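Local coordinates for putative peptidase M23 (Pseudomonas aeruginosa PAO1, PDB 2HSI), which is a putative zinc-dependent peptidase of family M23, probably a metalloendopeptidase, though its function has not been established, at residues Val74-Ser79 / Phe100-Lys105; Leu134-Ala139 / Val201-Asp206. All coordinates share one frame; numbering follows the deposited sequence. Where two conformers were deposited one is given.

Contact 1 (74-79 with 100-105) and contact 2 (134-139 with 201-206) share no helix or strand and lie on opposite sides of the chain's centre. Their centres are 25 Å apart, their nearest atoms about 13 Å. Contact 1 joins the end of strand 70-75 and the loop after it to strand 96-102 within the N-terminal domain; three of its four touching residues are buried, and its chemistry is apolar. Contact 2 lies at the surface, where a helix meets a strand of the peptidase domain; a leucine packs on helix backbone beside a carboxylate that binds a water. Neither has a direct hydrogen bond. Strand 96-102 and helix 127-141 are successive, with an unmodelled region between.

Contact 1 (Val74-Ser79 / Phe100-Lys105); sequences VGIPLS and FSVGSK
Ile76 lies over Val102 with 8.1 Å between their CA atoms, while Val74 and Phe100 are farther apart: the backbones, running in the same general direction though not parallel, come closest here, then part. No hydrogen bond links the two segments. Residues 74-75 end strand 70-75 and residues 100-102 end strand 96-102; each is bonded to other neighbours, Val74 to Ala40 and Val102 to Gly83. All four touching residues direct their CB atoms at the facing segment. The two strands belong to the same antiparallel sheet but are not neighbours in it; the inward-facing side chains are consistent with the sandwich-like core of the immunoglobulin-like E-set clan to which the N-terminal domain is assigned.

Phe100 fills the wider gap beside Val74. Its chi1 of 64° sets CG between the backbone N and the carbonyl carbon, and the ring reaches across to the other strand. In the conformer described, one of two deposited for Ile76, the CD1 methyl meets the ring at its edge, near the ring plane, and approaches CE1 at 3.6 Å. Val74 comes in obliquely: its CG1, anti to the backbone N at chi1 -173°, reaches Phe100 CZ at 4.2 Å. Around this cluster the ring of Tyr55 meets that of Phe100 with planes about 55° apart, and Val42 and Leu87 also touch its members.

At the closest approach of the two backbones Ile76 and Val102 slide past one another from opposite directions. CG1 of Ile76 carries CD1 to the phenylalanine edge and also passes near Val102, while CG2 meets the valine alone. Their closest atoms are Ile76 CG2 and Val102 CG2, at 3.8 Å, and Val102 CG1 lies 4.1 Å from the same isoleucine methyl.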
ATOM      1  N   VAL A  74       6.353  -7.796  -3.812  1.00 16.90           N
ATOM      2  CA  VAL A  74       6.086  -7.077  -5.063  1.00 18.50           C
ATOM      3  C   VAL A  74       4.586  -6.900  -5.256  1.00 16.99           C
ATOM      4  O   VAL A  74       3.841  -7.879  -5.242  1.00 18.10           O
ATOM      5  CB  VAL A  74       6.656  -7.850  -6.306  1.00 16.28           C
ATOM      6  CG1 VAL A  74       6.526  -7.023  -7.592  1.00 14.38           C
ATOM      7  CG2 VAL A  74       8.115  -8.260  -6.101  1.00 21.52           C
ATOM      8  N   GLY A  75       4.153  -5.654  -5.438  1.00 16.70           N
ATOM      9  CA  GLY A  75       2.753  -5.365  -5.745  1.00 16.52           C
ATOM     10  C   GLY A  75       2.479  -5.581  -7.227  1.00 17.32           C
ATOM     11  O   GLY A  75       3.231  -5.095  -8.071  1.00 18.79           O
ATOM     12  N   ILE A  76       1.408  -6.317  -7.535  1.00 16.52           N
ATOM     13  CA  ILE A  76       1.034  -6.613  -8.924  0.50 19.68           C
ATOM     14  C   ILE A  76      -0.199  -5.797  -9.318  1.00 18.63           C
ATOM     15  O   ILE A  76      -1.279  -6.005  -8.767  1.00 22.15           O
ATOM     16  CB  ILE A  76       0.735  -8.123  -9.138  0.50 20.37           C
ATOM     17  CG1 ILE A  76       1.817  -9.009  -8.502  0.50 17.36           C
ATOM     18  CG2 ILE A  76       0.542  -8.436 -10.625  0.50 17.85           C
ATOM     19  CD1 ILE A  76       3.228  -8.804  -9.041  0.50 14.74           C
ATOM     20  N   PRO A  77      -0.042  -4.853 -10.268  1.00 21.93           N
ATOM     21  CA  PRO A  77      -1.229  -4.066 -10.664  1.00 24.18           C
ATOM     22  C   PRO A  77      -2.398  -4.929 -11.149  1.00 27.83           C
ATOM     23  O   PRO A  77      -2.187  -6.014 -11.706  1.00 23.63           O
ATOM     24  CB  PRO A  77      -0.705  -3.189 -11.794  1.00 23.05           C
ATOM     25  CG  PRO A  77       0.772  -3.098 -11.557  1.00 25.73           C
ATOM     26  CD  PRO A  77       1.170  -4.413 -10.988  1.00 19.14           C
ATOM     27  N   LEU A  78      -3.615  -4.452 -10.921  1.00 25.45           N
ATOM     28  CA  LEU A  78      -4.829  -5.173 -11.320  1.00 26.46           C
ATOM     29  C   LEU A  78      -4.928  -5.379 -12.844  1.00 21.39           C
ATOM     30  O   LEU A  78      -5.512  -6.356 -13.307  1.00 25.88           O
ATOM     31  CB  LEU A  78      -6.077  -4.472 -10.764  1.00 27.85           C
ATOM     32  CG  LEU A  78      -7.394  -5.261 -10.715  1.00 35.96           C
ATOM     33  CD1 LEU A  78      -7.347  -6.424  -9.718  1.00 32.71           C
ATOM     34  CD2 LEU A  78      -8.563  -4.333 -10.402  1.00 46.91           C
ATOM     35  N   SER A  79      -4.315  -4.484 -13.611  1.00 25.70           N
ATOM     36  CA  SER A  79      -4.291  -4.591 -15.074  1.00 29.95           C
ATOM     37  C   SER A  79      -3.253  -5.588 -15.635  1.00 32.55           C
ATOM     38  O   SER A  79      -3.219  -5.834 -16.844  1.00 29.07           O
ATOM     39  CB  SER A  79      -4.097  -3.203 -15.698  1.00 27.90           C
ATOM     40  OG  SER A  79      -2.826  -2.670 -15.380  1.00 31.34           O
ATOM     41  N   PHE A 100       9.299 -14.410 -11.961  1.00 16.78           N
ATOM     42  CA  PHE A 100       8.241 -14.943 -11.140  1.00 14.78           C
ATOM     43  C   PHE A 100       6.987 -15.056 -12.008  1.00 16.80           C
ATOM     44  O   PHE A 100       6.999 -14.641 -13.152  1.00 19.03           O
ATOM     45  CB  PHE A 100       8.033 -14.110  -9.866  1.00 17.03           C
ATOM     46  CG  PHE A 100       7.566 -12.690 -10.108  1.00 22.59           C
ATOM     47  CD1 PHE A 100       6.225 -12.365  -9.986  1.00 22.23           C
ATOM     48  CD2 PHE A 100       8.478 -11.673 -10.396  1.00 18.80           C
ATOM     49  CE1 PHE A 100       5.793 -11.047 -10.178  1.00 18.10           C
ATOM     50  CE2 PHE A 100       8.058 -10.359 -10.592  1.00 22.92           C
ATOM     51  CZ  PHE A 100       6.706 -10.048 -10.476  1.00 16.85           C
ATOM     52  N   SER A 101       5.924 -15.635 -11.473  1.00 23.53           N
ATOM     53  CA  SER A 101       4.722 -15.848 -12.274  1.00 19.46           C
ATOM     54  C   SER A 101       3.523 -15.189 -11.623  1.00 21.28           C
ATOM     55  O   SER A 101       3.377 -15.206 -10.399  1.00 22.03           O
ATOM     56  CB  SER A 101       4.470 -17.347 -12.468  1.00 19.04           C
ATOM     57  OG  SER A 101       5.560 -17.951 -13.148  1.00 21.30           O
ATOM     58  N   VAL A 102       2.676 -14.594 -12.453  1.00 22.02           N
ATOM     59  CA  VAL A 102       1.388 -14.087 -12.001  1.00 19.55           C
ATOM     60  C   VAL A 102       0.309 -15.050 -12.521  1.00 19.26           C
ATOM     61  O   VAL A 102       0.203 -15.285 -13.732  1.00 21.67           O
ATOM     62  CB  VAL A 102       1.164 -12.623 -12.455  1.00 22.85           C
ATOM     63  CG1 VAL A 102      -0.264 -12.166 -12.205  1.00 21.10           C
ATOM     64  CG2 VAL A 102       2.137 -11.679 -11.724  1.00 20.10           C
ATOM     65  N   GLY A 103      -0.439 -15.639 -11.590  1.00 24.17           N
ATOM     66  CA  GLY A 103      -1.549 -16.534 -11.928  1.00 33.43           C
ATOM     67  C   GLY A 103      -2.826 -15.734 -12.069  1.00 33.97           C
ATOM     68  O   GLY A 103      -2.821 -14.526 -11.864  1.00 29.91           O
ATOM     69  N   SER A 104      -3.926 -16.393 -12.415  1.00 38.12           N
ATOM     70  CA  SER A 104      -5.179 -15.674 -12.653  1.00 42.78           C
ATOM     71  C   SER A 104      -6.073 -15.632 -11.416  1.00 43.90           C
ATOM     72  O   SER A 104      -5.978 -16.502 -10.547  1.00 44.24           O
ATOM     73  CB  SER A 104      -5.936 -16.270 -13.846  1.00 40.34           C
ATOM     74  OG  SER A 104      -6.308 -17.607 -13.592  1.00 47.23           O
ATOM     75  N   LYS A 105      -6.923 -14.607 -11.344  1.00 48.48           N
ATOM     76  CA  LYS A 105      -7.982 -14.532 -10.339  1.00 56.52           C
ATOM     77  C   LYS A 105      -9.259 -13.951 -10.948  1.00 60.63           C
ATOM     78  O   LYS A 105     -10.370 -14.336 -10.577  1.00 62.09           O
ATOM     79  CB  LYS A 105      -7.547 -13.698  -9.133  1.00 53.85           C
ATOM     80  CG  LYS A 105      -8.331 -14.003  -7.864  1.00 59.64           C
ATOM     81  CD  LYS A 105      -8.190 -12.911  -6.819  1.00 54.69           C
ATOM     82  CE  LYS A 105      -9.183 -13.131  -5.694  1.00 57.16           C
ATOM     83  NZ  LYS A 105      -9.220 -12.023  -4.701  1.00 60.96           N
TER

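Contact 2 (Leu134-Ala139 / Val201-Asp206); sequences LAEQTA and VILIGD
Leu203 points from strand 199-207 into the side of helix 127-141, packing the helix on the sheet of the M23 peptidase domain. The tight part is one methyl on helix backbone: Leu203 CD2 lies 3.5 Å from Glu136 O and 3.9 Å from Gln137 CA, so it rests against the peptide joining these residues. With CG anti to the backbone N (chi1 -172°), the leucine projects across both helix side chains at about a right angle. Gln137 adds its aliphatic part, CG reaching Leu203 CD2 at 4.1 Å. Its amide is engaged elsewhere, OE1 with Asn210 and NE2 with Glu133 O, and the Gln137 side chain is about 9 Å from that of the zinc ligand His261.

The other methyl marks the looser, wetter side. Leu203 CD1 approaches Glu136 OE1 no closer than 4.1 Å. A water bridges the segments here, donating to Glu136 OE1 at 2.9 Å and, weakly, to Ile204 O at 3.4 Å.

The Glu136 carboxylate is also held from outside the two segments, by a salt bridge from OE2 to Arg132 and a hydrogen bond between OE1 and Tyr207 OH. With the polar ends of Glu136 and Gln137 bonded to residues outside the segments or to water, the direct contact is left to van der Waals packing, and the arginine would probably favour the ionised form of Glu136.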
ATOM      1  N   LEU A 134      -4.824  14.934  -8.446  1.00 23.88           N
ATOM      2  CA  LEU A 134      -4.373  13.668  -9.019  1.00 27.29           C
ATOM      3  C   LEU A 134      -2.849  13.578  -9.034  1.00 21.77           C
ATOM      4  O   LEU A 134      -2.292  12.538  -8.677  1.00 20.23           O
ATOM      5  CB  LEU A 134      -4.945  13.456 -10.433  1.00 29.78           C
ATOM      6  CG  LEU A 134      -4.430  12.262 -11.256  1.00 37.57           C
ATOM      7  CD1 LEU A 134      -4.808  10.920 -10.616  1.00 29.81           C
ATOM      8  CD2 LEU A 134      -4.923  12.343 -12.705  1.00 33.98           C
ATOM      9  N   ALA A 135      -2.186  14.665  -9.421  1.00 23.19           N
ATOM     10  CA  ALA A 135      -0.720  14.712  -9.471  1.00 21.47           C
ATOM     11  C   ALA A 135      -0.057  14.531  -8.100  1.00 21.83           C
ATOM     12  O   ALA A 135       0.974  13.862  -7.991  1.00 22.89           O
ATOM     13  CB  ALA A 135      -0.249  15.995 -10.119  1.00 21.54           C
ATOM     14  N   GLU A 136      -0.648  15.134  -7.067  1.00 18.62           N
ATOM     15  CA  GLU A 136      -0.138  15.017  -5.692  1.00 21.48           C
ATOM     16  C   GLU A 136      -0.226  13.583  -5.197  1.00 16.30           C
ATOM     17  O   GLU A 136       0.721  13.060  -4.585  1.00 18.64           O
ATOM     18  CB  GLU A 136      -0.936  15.904  -4.733  1.00 18.54           C
ATOM     19  CG  GLU A 136      -0.640  17.381  -4.841  1.00 35.10           C
ATOM     20  CD  GLU A 136      -1.568  18.223  -3.982  1.00 41.22           C
ATOM     21  OE1 GLU A 136      -2.136  17.701  -2.991  1.00 34.21           O
ATOM     22  OE2 GLU A 136      -1.729  19.413  -4.302  1.00 38.94           O
ATOM     23  N   GLN A 137      -1.371  12.958  -5.446  1.00 13.77           N
ATOM     24  CA  GLN A 137      -1.605  11.589  -5.008  1.00 16.76           C
ATOM     25  C   GLN A 137      -0.740  10.580  -5.769  1.00 19.80           C
ATOM     26  O   GLN A 137      -0.227   9.624  -5.179  1.00 17.86           O
ATOM     27  CB  GLN A 137      -3.083  11.244  -5.108  1.00 19.33           C
ATOM     28  CG  GLN A 137      -3.907  11.909  -4.019  1.00 24.36           C
ATOM     29  CD  GLN A 137      -5.394  11.733  -4.207  1.00 27.68           C
ATOM     30  OE1 GLN A 137      -6.009  10.895  -3.557  1.00 22.31           O
ATOM     31  NE2 GLN A 137      -5.987  12.532  -5.094  1.00 25.67           N
ATOM     32  N   THR A 138      -0.573  10.814  -7.071  1.00 19.10           N
ATOM     33  CA  THR A 138       0.296   9.987  -7.919  1.00 21.54           C
ATOM     34  C   THR A 138       1.759  10.032  -7.425  1.00 20.25           C
ATOM     35  O   THR A 138       2.406   8.979  -7.255  1.00 21.65           O
ATOM     36  CB  THR A 138       0.168  10.412  -9.413  1.00 24.46           C
ATOM     37  OG1 THR A 138      -1.183  10.199  -9.851  1.00 25.20           O
ATOM     38  CG2 THR A 138       1.109   9.611 -10.300  1.00 25.02           C
ATOM     39  N   ALA A 139       2.247  11.240  -7.148  1.00 19.99           N
ATOM     40  CA  ALA A 139       3.586  11.434  -6.584  1.00 20.99           C
ATOM     41  C   ALA A 139       3.768  10.737  -5.236  1.00 19.19           C
ATOM     42  O   ALA A 139       4.812  10.132  -4.995  1.00 20.68           O
ATOM     43  CB  ALA A 139       3.911  12.910  -6.465  1.00 24.03           C
ATOM     44  N   VAL A 201       3.493  10.323   7.826  1.00 17.75           N
ATOM     45  CA  VAL A 201       2.444  10.988   7.039  1.00 16.44           C
ATOM     46  C   VAL A 201       3.120  11.791   5.923  1.00 15.18           C
ATOM     47  O   VAL A 201       3.824  12.758   6.190  1.00 17.62           O
ATOM     48  CB  VAL A 201       1.548  11.893   7.921  1.00 22.17           C
ATOM     49  CG1 VAL A 201       0.424  12.516   7.090  1.00 19.88           C
ATOM     50  CG2 VAL A 201       0.964  11.091   9.095  1.00 15.61           C
ATOM     51  N   ILE A 202       2.949  11.342   4.682  1.00 15.72           N
ATOM     52  CA  ILE A 202       3.614  11.972   3.540  1.00 16.81           C
ATOM     53  C   ILE A 202       2.663  12.798   2.667  1.00 17.80           C
ATOM     54  O   ILE A 202       3.109  13.501   1.747  1.00 15.97           O
ATOM     55  CB  ILE A 202       4.381  10.942   2.668  1.00 16.10           C
ATOM     56  CG1 ILE A 202       3.445   9.836   2.161  1.00 12.25           C
ATOM     57  CG2 ILE A 202       5.573  10.389   3.458  1.00 18.73           C
ATOM     58  CD1 ILE A 202       3.964   9.047   0.938  1.00 16.94           C
ATOM     59  N   LEU A 203       1.367  12.723   2.964  1.00 13.70           N
ATOM     60  CA  LEU A 203       0.370  13.532   2.231  1.00 19.31           C
ATOM     61  C   LEU A 203      -0.946  13.690   2.988  1.00 16.33           C
ATOM     62  O   LEU A 203      -1.476  12.736   3.544  1.00 17.56           O
ATOM     63  CB  LEU A 203       0.111  12.965   0.816  1.00 19.92           C
ATOM     64  CG  LEU A 203      -0.766  13.784  -0.153  1.00 23.17           C
ATOM     65  CD1 LEU A 203      -0.261  15.204  -0.305  1.00 31.34           C
ATOM     66  CD2 LEU A 203      -0.877  13.131  -1.514  1.00 21.12           C
ATOM     67  N   ILE A 204      -1.435  14.926   3.028  1.00 13.71           N
ATOM     68  CA  ILE A 204      -2.733  15.261   3.593  1.00 16.41           C
ATOM     69  C   ILE A 204      -3.399  16.167   2.563  1.00 18.44           C
ATOM     70  O   ILE A 204      -2.793  17.115   2.079  1.00 17.28           O
ATOM     71  CB  ILE A 204      -2.609  15.975   4.962  1.00 15.99           C
ATOM     72  CG1 ILE A 204      -2.170  14.986   6.042  1.00 19.37           C
ATOM     73  CG2 ILE A 204      -3.942  16.628   5.391  1.00 22.81           C
ATOM     74  CD1 ILE A 204      -1.820  15.652   7.383  1.00 26.76           C
ATOM     75  N   GLY A 205      -4.619  15.836   2.186  1.00 18.32           N
ATOM     76  CA  GLY A 205      -5.349  16.679   1.259  1.00 16.57           C
ATOM     77  C   GLY A 205      -6.821  16.722   1.580  1.00 20.07           C
ATOM     78  O   GLY A 205      -7.324  15.933   2.375  1.00 19.12           O
ATOM     79  N   ASP A 206      -7.494  17.690   0.977  1.00 24.24           N
ATOM     80  CA  ASP A 206      -8.945  17.738   0.991  0.50 23.18           C
ATOM     81  C   ASP A 206      -9.334  17.849  -0.469  1.00 21.45           C
ATOM     82  O   ASP A 206      -9.361  18.936  -1.051  1.00 21.17           O
ATOM     83  CB  ASP A 206      -9.479  18.914   1.815  0.50 24.61           C
ATOM     84  CG  ASP A 206     -10.927  18.709   2.272  0.50 29.06           C
ATOM     85  OD1 ASP A 206     -11.715  18.037   1.568  0.50 27.46           O
ATOM     86  OD2 ASP A 206     -11.290  19.229   3.348  0.50 34.42           O
TER
HETATM   87  O   HOH W   1      -3.098  19.104  -0.642  1.00 43.10           O